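Local coordinates for methyltransferase domain-containing protein (Deinococcus radiodurans, PDB 3M33), which is of unknown function but probably acts as a methyltransferase with a Rossmann-like fold, at residues L45-P48 against Q49-V52; I125-L128 against P129-A132; P174-E177 against D178-R182. All coordinates share one frame; numbering follows the deposited sequence.

Contact 1 (L45-P48 against Q49-V52); sequences LLTP and QTRV. With SO4 (sulfate ion), chain J.
Thr-47 and Thr-50 hold the two ends of a type I beta turn together through backbone and side chain alike. Thr-50 N gives its hydrogen to Thr-47 O (2.9 Å), and in return Thr-47 N donates to Thr-50 OG1 (3.0 Å). Gln-49 N is satisfied as well, by Thr-47 OG1 at 3.1 Å, an ST turn laid over the beta turn. Thr-47 OG1 reaches that spot because it sits between its own backbone N and carbonyl carbon (chi1 78°). With an alanine here the hydroxyl is gone, and Gln-49 N would probably lose this acceptor, the bend left to the bonds of the Thr-47 backbone. The turn links helix 36-45 to strand 51-55, a central parallel strand that runs on toward a glycine-rich loop, consistent with the cofactor-binding motif of Rossmann-type methyltransferases. Backbone bonds join Thr-50 to Ala-71, Val-52 to Arg-72 and Ala-74, and Arg-51 to Gly-113 and Leu-114. Leu-46 CD2 meets Val-52 CG2 at 3.8 Å, the two side chains at about a right angle; Trp-73 of strand 72-77 touches both. Gln-49 folds back at chi2 (73°), bringing its amide across the Pro-48 ring at a slant, with Gln-49 OE1 3.7 Å from Pro-48 CD. A sulfate, probably from the crystallisation liquor, faces Arg-51 N, but the modelled N to O4 separation of 2.4 Å is doubtfully short.

Contact 2 (I125-L128 against P129-A132); sequences ILRL and PELA
Arg-127 takes hold of Glu-130 side-on with two nitrogens, each meeting a different carboxylate oxygen. NE donates to Glu-130 OE1 over 2.8 Å, coming from above the carboxylate plane, while Arg-127 NH2 reaches Glu-130 OE2 on its syn side at 3.0 Å. Both oxygens lie close to the guanidinium plane, yet the two flat groups are turned 34° against each other. Arg-127 curls round to meet Glu-130, three residues on, because its chain is bent at chi2 and chi3 (-60° and -65°), whereas Glu-130 is extended beyond CG. Leu-131 CD1 packs on Arg-127 CB at 3.9 Å. The backbone backs up the pairing: Glu-130 N donates to Arg-127 O (2.8 Å). One residue on, Leu-128 O accepts twice, from Leu-131 N and from Ala-132 N (2.9 Å), as the short helix 128-131 gives way to strand 132-133. This helix lies in the beta-alpha-beta crossover from strand 112-118 to its parallel neighbour 136-142. Farther out, Gly-102 O takes a bond from Arg-127 NH1, and Leu-128 is set against Phe-138, Leu-154 and Trp-159.

Contact 3 (P174-E177 against D178-R182); sequences PTWE and DWQMR
Trp-176 carries Gln-180 over one face of its indole: the methylene CG stands 3.6 Å from the centroid of the six-membered ring, 22° off the normal, in a CH-pi contact. It comes in displaced toward the rim, and the amide beyond it is steeply turned, its plane 72° from that of the ring. Gln-180 OE1 is modelled too close to Trp-176 CE2, so its exact position is doubtful, and its approach to the indole nitrogen lacks the geometry of a hydrogen bond. With CG anti to the backbone N (chi1 163°), beside the carbonyl carbon, the indole of Trp-176 lies over the turn that follows and meets Trp-179 and Gln-180. The six-membered end of the same indole reaches Trp-179, its CZ3 lying 4.0 Å from Trp-179 CD1, at the edge and in the plane of the second ring; the two side chains cross at about a right angle. Arg-192 adds a cation-pi contact to Trp-176, and Trp-179 packs on Ala-173, Met-204 and Tyr-206.

At the start of the helix, Thr-175 OG1 donates to Asp-178 OD2 (2.7 Å), meeting the oxygen from above the carboxylate plane. The same hydroxyl accepts a weak bond from Asp-178 N at 3.3 Å, while Asp-178 OD1 is taken by Ala-26 N, so both carboxylate oxygens have a donor. The negative group beside the first turn probably also suits the helix dipole. Regular backbone bonds follow, Trp-179 N to Thr-175 O (2.9 Å) and Gln-180 N to Trp-176 O (2.8 Å). This is a threonine N-cap, opening helix 176-186 in the segment that joins strands 160-173 and 204-216, an antiparallel pair toward one side of the mixed sheet, consistent with a class I methyltransferase fold.

How the contacts relate
From the N terminus, contact 1 comes first, turning the chain out of helix 36-45 into strand 51-55 in the parallel part of the sheet. Contact 2 follows after strand 112-118, in the connection to strand 136-142; the two centres lie about 18 Å apart, and their nearest atoms about 7 Å apart. Contact 3 caps helix 176-186, between the long antiparallel strands 160-173 and 204-216, its centre about 40 Å from that of contact 1 and across the centre of the chain. Each is a local turn or helix contact, closing no large loop; they run in series, none nesting or crossing, and are joined through the shared sheet.

Contact 1 (L45-P48 against Q49-V52)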
loop_
_atom_site.group_PDB
_atom_site.type_symbol
_atom_site.label_atom_id
_atom_site.label_comp_id
_atom_site.label_asym_id
_atom_site.label_seq_id
_atom_site.Cartn_x
_atom_site.Cartn_y
_atom_site.Cartn_z
ATOM N N LEU A 45 -9.666 2.550 13.099
ATOM C CA LEU A 45 -10.573 1.479 12.669
ATOM C C LEU A 45 -10.352 0.107 13.334
ATOM O O LEU A 45 -11.144 -0.812 13.131
ATOM C CB LEU A 45 -10.472 1.302 11.158
ATOM C CG LEU A 45 -11.090 2.433 10.324
ATOM C CD1 LEU A 45 -10.381 2.512 8.980
ATOM C CD2 LEU A 45 -12.593 2.217 10.147
ATOM N N LEU A 46 -9.283 -0.049 14.104
ATOM C CA LEU A 46 -8.954 -1.372 14.650
ATOM C C LEU A 46 -9.452 -1.536 16.087
ATOM O O LEU A 46 -9.163 -0.707 16.942
ATOM C CB LEU A 46 -7.438 -1.613 14.601
ATOM C CG LEU A 46 -6.843 -1.649 13.185
ATOM C CD1 LEU A 46 -5.341 -1.698 13.218
ATOM C CD2 LEU A 46 -7.398 -2.840 12.444
ATOM N N THR A 47 -10.188 -2.612 16.346
ATOM C CA THR A 47 -10.597 -2.949 17.707
ATOM C C THR A 47 -10.314 -4.427 17.938
ATOM O O THR A 47 -10.111 -5.164 16.975
ATOM C CB THR A 47 -12.104 -2.709 17.922
ATOM O OG1 THR A 47 -12.851 -3.787 17.336
ATOM C CG2 THR A 47 -12.523 -1.383 17.306
ATOM N N PRO A 48 -10.317 -4.873 19.209
ATOM C CA PRO A 48 -10.051 -6.290 19.500
ATOM C C PRO A 48 -11.144 -7.211 18.960
ATOM O O PRO A 48 -11.023 -8.418 19.104
ATOM C CB PRO A 48 -10.031 -6.348 21.036
ATOM C CG PRO A 48 -9.874 -4.935 21.492
ATOM C CD PRO A 48 -10.532 -4.090 20.442
ATOM N N GLN A 49 -12.193 -6.657 18.356
ATOM C CA GLN A 49 -13.195 -7.474 17.680
ATOM C C GLN A 49 -13.038 -7.471 16.150
ATOM O O GLN A 49 -13.723 -8.208 15.462
ATOM C CB GLN A 49 -14.610 -7.001 18.045
ATOM C CG GLN A 49 -15.007 -7.204 19.530
ATOM C CD GLN A 49 -14.313 -6.240 20.509
ATOM O OE1 GLN A 49 -14.094 -5.062 20.203
ATOM N NE2 GLN A 49 -13.985 -6.743 21.701
ATOM N N THR A 50 -12.154 -6.638 15.610
ATOM C CA THR A 50 -12.066 -6.474 14.147
ATOM C C THR A 50 -11.351 -7.619 13.431
ATOM O O THR A 50 -10.226 -7.963 13.785
ATOM C CB THR A 50 -11.319 -5.181 13.783
ATOM O OG1 THR A 50 -11.946 -4.067 14.433
ATOM C CG2 THR A 50 -11.317 -4.976 12.283
ATOM N N ARG A 51 -12.004 -8.189 12.419
ATOM C CA ARG A 51 -11.380 -9.156 11.518
ATOM C C ARG A 51 -10.851 -8.440 10.281
ATOM O O ARG A 51 -11.619 -7.856 9.511
ATOM C CB ARG A 51 -12.383 -10.224 11.067
ATOM C CG ARG A 51 -13.405 -10.624 12.124
ATOM C CD ARG A 51 -12.901 -11.707 13.028
ATOM N NE ARG A 51 -12.926 -13.029 12.407
ATOM C CZ ARG A 51 -12.542 -14.144 13.027
ATOM N NH1 ARG A 51 -12.110 -14.091 14.285
ATOM N NH2 ARG A 51 -12.590 -15.311 12.395
ATOM N N VAL A 52 -9.543 -8.510 10.079
ATOM C CA VAL A 52 -8.899 -7.755 9.021
ATOM C C VAL A 52 -8.415 -8.659 7.892
ATOM O O VAL A 52 -7.909 -9.755 8.133
ATOM C CB VAL A 52 -7.710 -6.953 9.565
ATOM C CG1 VAL A 52 -7.101 -6.083 8.456
ATOM C CG2 VAL A 52 -8.153 -6.092 10.735
HETATM S S SO4 J . -15.633 -7.530 12.219
HETATM O O1 SO4 J . -15.639 -6.127 12.657
HETATM O O2 SO4 J . -16.006 -8.406 13.335
HETATM O O3 SO4 J . -16.596 -7.716 11.130
HETATM O O4 SO4 J . -14.295 -7.874 11.790
#

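Contact 2 (I125-L128 against P129-A132)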
loop_
_atom_site.group_PDB
_atom_site.type_symbol
_atom_site.label_atom_id
_atom_site.label_comp_id
_atom_site.label_asym_id
_atom_site.label_seq_id
_atom_site.Cartn_x
_atom_site.Cartn_y
_atom_site.Cartn_z
ATOM N N ILE A 125 -11.146 -4.877 -4.625
ATOM C CA ILE A 125 -12.384 -4.116 -4.471
ATOM C C ILE A 125 -13.543 -4.882 -5.097
ATOM O O ILE A 125 -14.640 -4.932 -4.555
ATOM C CB ILE A 125 -12.262 -2.709 -5.109
ATOM C CG1 ILE A 125 -11.312 -1.834 -4.279
ATOM C CG2 ILE A 125 -13.634 -2.021 -5.200
ATOM C CD1 ILE A 125 -10.931 -0.522 -4.949
ATOM N N LEU A 126 -13.282 -5.514 -6.232
ATOM C CA LEU A 126 -14.326 -6.213 -6.957
ATOM C C LEU A 126 -14.726 -7.516 -6.259
ATOM O O LEU A 126 -15.759 -8.089 -6.573
ATOM C CB LEU A 126 -13.895 -6.447 -8.404
ATOM C CG LEU A 126 -13.703 -5.147 -9.184
ATOM C CD1 LEU A 126 -13.127 -5.402 -10.586
ATOM C CD2 LEU A 126 -15.031 -4.398 -9.265
ATOM N N ARG A 127 -13.929 -7.963 -5.288
ATOM C CA ARG A 127 -14.301 -9.136 -4.494
ATOM C C ARG A 127 -14.958 -8.767 -3.155
ATOM O O ARG A 127 -15.282 -9.653 -2.346
ATOM C CB ARG A 127 -13.077 -10.029 -4.239
ATOM C CG ARG A 127 -12.207 -10.269 -5.463
ATOM C CD ARG A 127 -13.011 -10.962 -6.569
ATOM N NE ARG A 127 -13.435 -12.299 -6.157
ATOM C CZ ARG A 127 -12.677 -13.384 -6.285
ATOM N NH1 ARG A 127 -11.471 -13.282 -6.833
ATOM N NH2 ARG A 127 -13.128 -14.569 -5.886
ATOM N N LEU A 128 -15.165 -7.472 -2.911
ATOM C CA LEU A 128 -15.751 -7.036 -1.628
ATOM C C LEU A 128 -17.090 -7.711 -1.279
ATOM O O LEU A 128 -17.325 -8.066 -0.119
ATOM C CB LEU A 128 -15.844 -5.500 -1.537
ATOM C CG LEU A 128 -14.504 -4.798 -1.302
ATOM C CD1 LEU A 128 -14.624 -3.281 -1.382
ATOM C CD2 LEU A 128 -13.937 -5.225 0.029
ATOM N N PRO A 129 -17.974 -7.894 -2.276
ATOM C CA PRO A 129 -19.213 -8.622 -1.983
ATOM C C PRO A 129 -18.954 -10.016 -1.404
ATOM O O PRO A 129 -19.763 -10.499 -0.615
ATOM C CB PRO A 129 -19.895 -8.734 -3.355
ATOM C CG PRO A 129 -19.375 -7.544 -4.131
ATOM C CD PRO A 129 -17.925 -7.409 -3.667
ATOM N N GLU A 130 -17.849 -10.657 -1.769
ATOM C CA GLU A 130 -17.546 -11.985 -1.211
ATOM C C GLU A 130 -16.749 -11.926 0.098
ATOM O O GLU A 130 -16.694 -12.912 0.839
ATOM C CB GLU A 130 -16.777 -12.835 -2.221
ATOM C CG GLU A 130 -17.400 -12.855 -3.605
ATOM C CD GLU A 130 -16.401 -13.231 -4.687
ATOM O OE1 GLU A 130 -16.219 -12.425 -5.631
ATOM O OE2 GLU A 130 -15.796 -14.326 -4.581
ATOM N N LEU A 131 -16.139 -10.778 0.385
ATOM C CA LEU A 131 -15.173 -10.694 1.478
ATOM C C LEU A 131 -15.682 -9.939 2.701
ATOM O O LEU A 131 -15.256 -10.215 3.822
ATOM C CB LEU A 131 -13.876 -10.039 0.991
ATOM C CG LEU A 131 -13.069 -10.811 -0.044
ATOM C CD1 LEU A 131 -11.924 -9.971 -0.517
ATOM C CD2 LEU A 131 -12.564 -12.106 0.561
ATOM N N ALA A 132 -16.587 -8.990 2.485
ATOM C CA ALA A 132 -16.972 -8.051 3.536
ATOM C C ALA A 132 -18.193 -8.454 4.357
ATOM O O ALA A 132 -19.226 -8.834 3.813
ATOM C CB ALA A 132 -17.182 -6.650 2.941
#

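Contact 3 (P174-E177 against D178-R182)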
loop_
_atom_site.group_PDB
_atom_site.type_symbol
_atom_site.label_atom_id
_atom_site.label_comp_id
_atom_site.label_asym_id
_atom_site.label_seq_id
_atom_site.Cartn_x
_atom_site.Cartn_y
_atom_site.Cartn_z
ATOM N N PRO A 174 18.268 13.351 -3.733
ATOM C CA PRO A 174 19.508 14.057 -3.359
ATOM C C PRO A 174 20.586 14.023 -4.437
ATOM O O PRO A 174 21.423 14.915 -4.454
ATOM C CB PRO A 174 19.992 13.318 -2.096
ATOM C CG PRO A 174 18.804 12.509 -1.629
ATOM C CD PRO A 174 18.001 12.191 -2.871
ATOM N N THR A 175 20.568 13.031 -5.321
ATOM C CA THR A 175 21.597 12.946 -6.359
ATOM C C THR A 175 21.046 12.572 -7.730
ATOM O O THR A 175 19.927 12.051 -7.855
ATOM C CB THR A 175 22.668 11.910 -6.004
ATOM O OG1 THR A 175 22.096 10.607 -6.107
ATOM C CG2 THR A 175 23.183 12.129 -4.577
ATOM N N TRP A 176 21.855 12.840 -8.756
ATOM C CA TRP A 176 21.519 12.500 -10.130
ATOM C C TRP A 176 21.123 11.035 -10.249
ATOM O O TRP A 176 20.139 10.698 -10.913
ATOM C CB TRP A 176 22.707 12.811 -11.060
ATOM C CG TRP A 176 22.622 12.145 -12.407
ATOM C CD1 TRP A 176 23.471 11.201 -12.907
ATOM C CD2 TRP A 176 21.635 12.375 -13.428
ATOM N NE1 TRP A 176 23.079 10.832 -14.174
ATOM C CE2 TRP A 176 21.957 11.541 -14.516
ATOM C CE3 TRP A 176 20.518 13.207 -13.528
ATOM C CZ2 TRP A 176 21.193 11.509 -15.683
ATOM C CZ3 TRP A 176 19.764 13.179 -14.687
ATOM C CH2 TRP A 176 20.102 12.335 -15.748
ATOM N N GLU A 177 21.882 10.157 -9.599
ATOM C CA GLU A 177 21.568 8.730 -9.635
ATOM C C GLU A 177 20.160 8.471 -9.105
ATOM O O GLU A 177 19.401 7.666 -9.661
ATOM C CB GLU A 177 22.582 7.926 -8.818
ATOM C CG GLU A 177 23.950 7.825 -9.462
ATOM C CD GLU A 177 24.674 9.157 -9.503
ATOM O OE1 GLU A 177 24.566 9.936 -8.528
ATOM O OE2 GLU A 177 25.351 9.421 -10.516
ATOM N N ASP A 178 19.817 9.155 -8.018
ATOM C CA ASP A 178 18.495 9.008 -7.432
ATOM C C ASP A 178 17.413 9.554 -8.366
ATOM O O ASP A 178 16.345 8.955 -8.509
ATOM C CB ASP A 178 18.443 9.710 -6.077
ATOM C CG ASP A 178 19.281 9.005 -5.036
ATOM O OD1 ASP A 178 19.034 7.801 -4.804
ATOM O OD2 ASP A 178 20.181 9.652 -4.458
ATOM N N TRP A 179 17.697 10.685 -9.009
ATOM C CA TRP A 179 16.757 11.262 -9.961
ATOM C C TRP A 179 16.496 10.305 -11.108
ATOM O O TRP A 179 15.350 10.141 -11.535
ATOM C CB TRP A 179 17.269 12.595 -10.501
ATOM C CG TRP A 179 16.248 13.312 -11.332
ATOM C CD1 TRP A 179 16.366 13.673 -12.642
ATOM C CD2 TRP A 179 14.945 13.736 -10.914
ATOM N NE1 TRP A 179 15.225 14.310 -13.059
ATOM C CE2 TRP A 179 14.336 14.361 -12.020
ATOM C CE3 TRP A 179 14.236 13.658 -9.706
ATOM C CZ2 TRP A 179 13.052 14.905 -11.959
ATOM C CZ3 TRP A 179 12.962 14.199 -9.646
ATOM C CH2 TRP A 179 12.383 14.817 -10.763
ATOM N N GLN A 180 17.569 9.677 -11.595
ATOM C CA GLN A 180 17.510 8.699 -12.686
ATOM C C GLN A 180 16.662 7.511 -12.311
ATOM O O GLN A 180 15.848 7.045 -13.106
ATOM C CB GLN A 180 18.895 8.121 -12.990
ATOM C CG GLN A 180 19.863 9.012 -13.709
ATOM C CD GLN A 180 21.088 8.236 -14.157
ATOM O OE1 GLN A 180 21.861 8.704 -14.987
ATOM N NE2 GLN A 180 21.259 7.033 -13.617
HETATM N N MSE A 181 16.912 6.985 -11.113
HETATM C CA MSE A 181 16.185 5.826 -10.622
HETATM C C MSE A 181 14.688 6.119 -10.506
HETATM O O MSE A 181 13.864 5.278 -10.844
HETATM C CB MSE A 181 16.753 5.369 -9.282
HETATM C CG MSE A 181 16.214 4.032 -8.822
HETATM SE SE MSE A 181 17.017 3.504 -7.139
HETATM C CE MSE A 181 18.884 3.953 -7.544
ATOM N N ARG A 182 14.336 7.316 -10.041
ATOM C CA ARG A 182 12.932 7.725 -10.030
ATOM C C ARG A 182 12.349 7.749 -11.440
ATOM O O ARG A 182 11.229 7.289 -11.666
ATOM C CB ARG A 182 12.761 9.101 -9.387
ATOM C CG ARG A 182 11.349 9.658 -9.542
ATOM C CD ARG A 182 11.186 10.985 -8.807
ATOM N NE ARG A 182 9.818 11.492 -8.898
ATOM C CZ ARG A 182 9.353 12.197 -9.926
ATOM N NH1 ARG A 182 10.140 12.473 -10.961
ATOM N NH2 ARG A 182 8.102 12.629 -9.925
#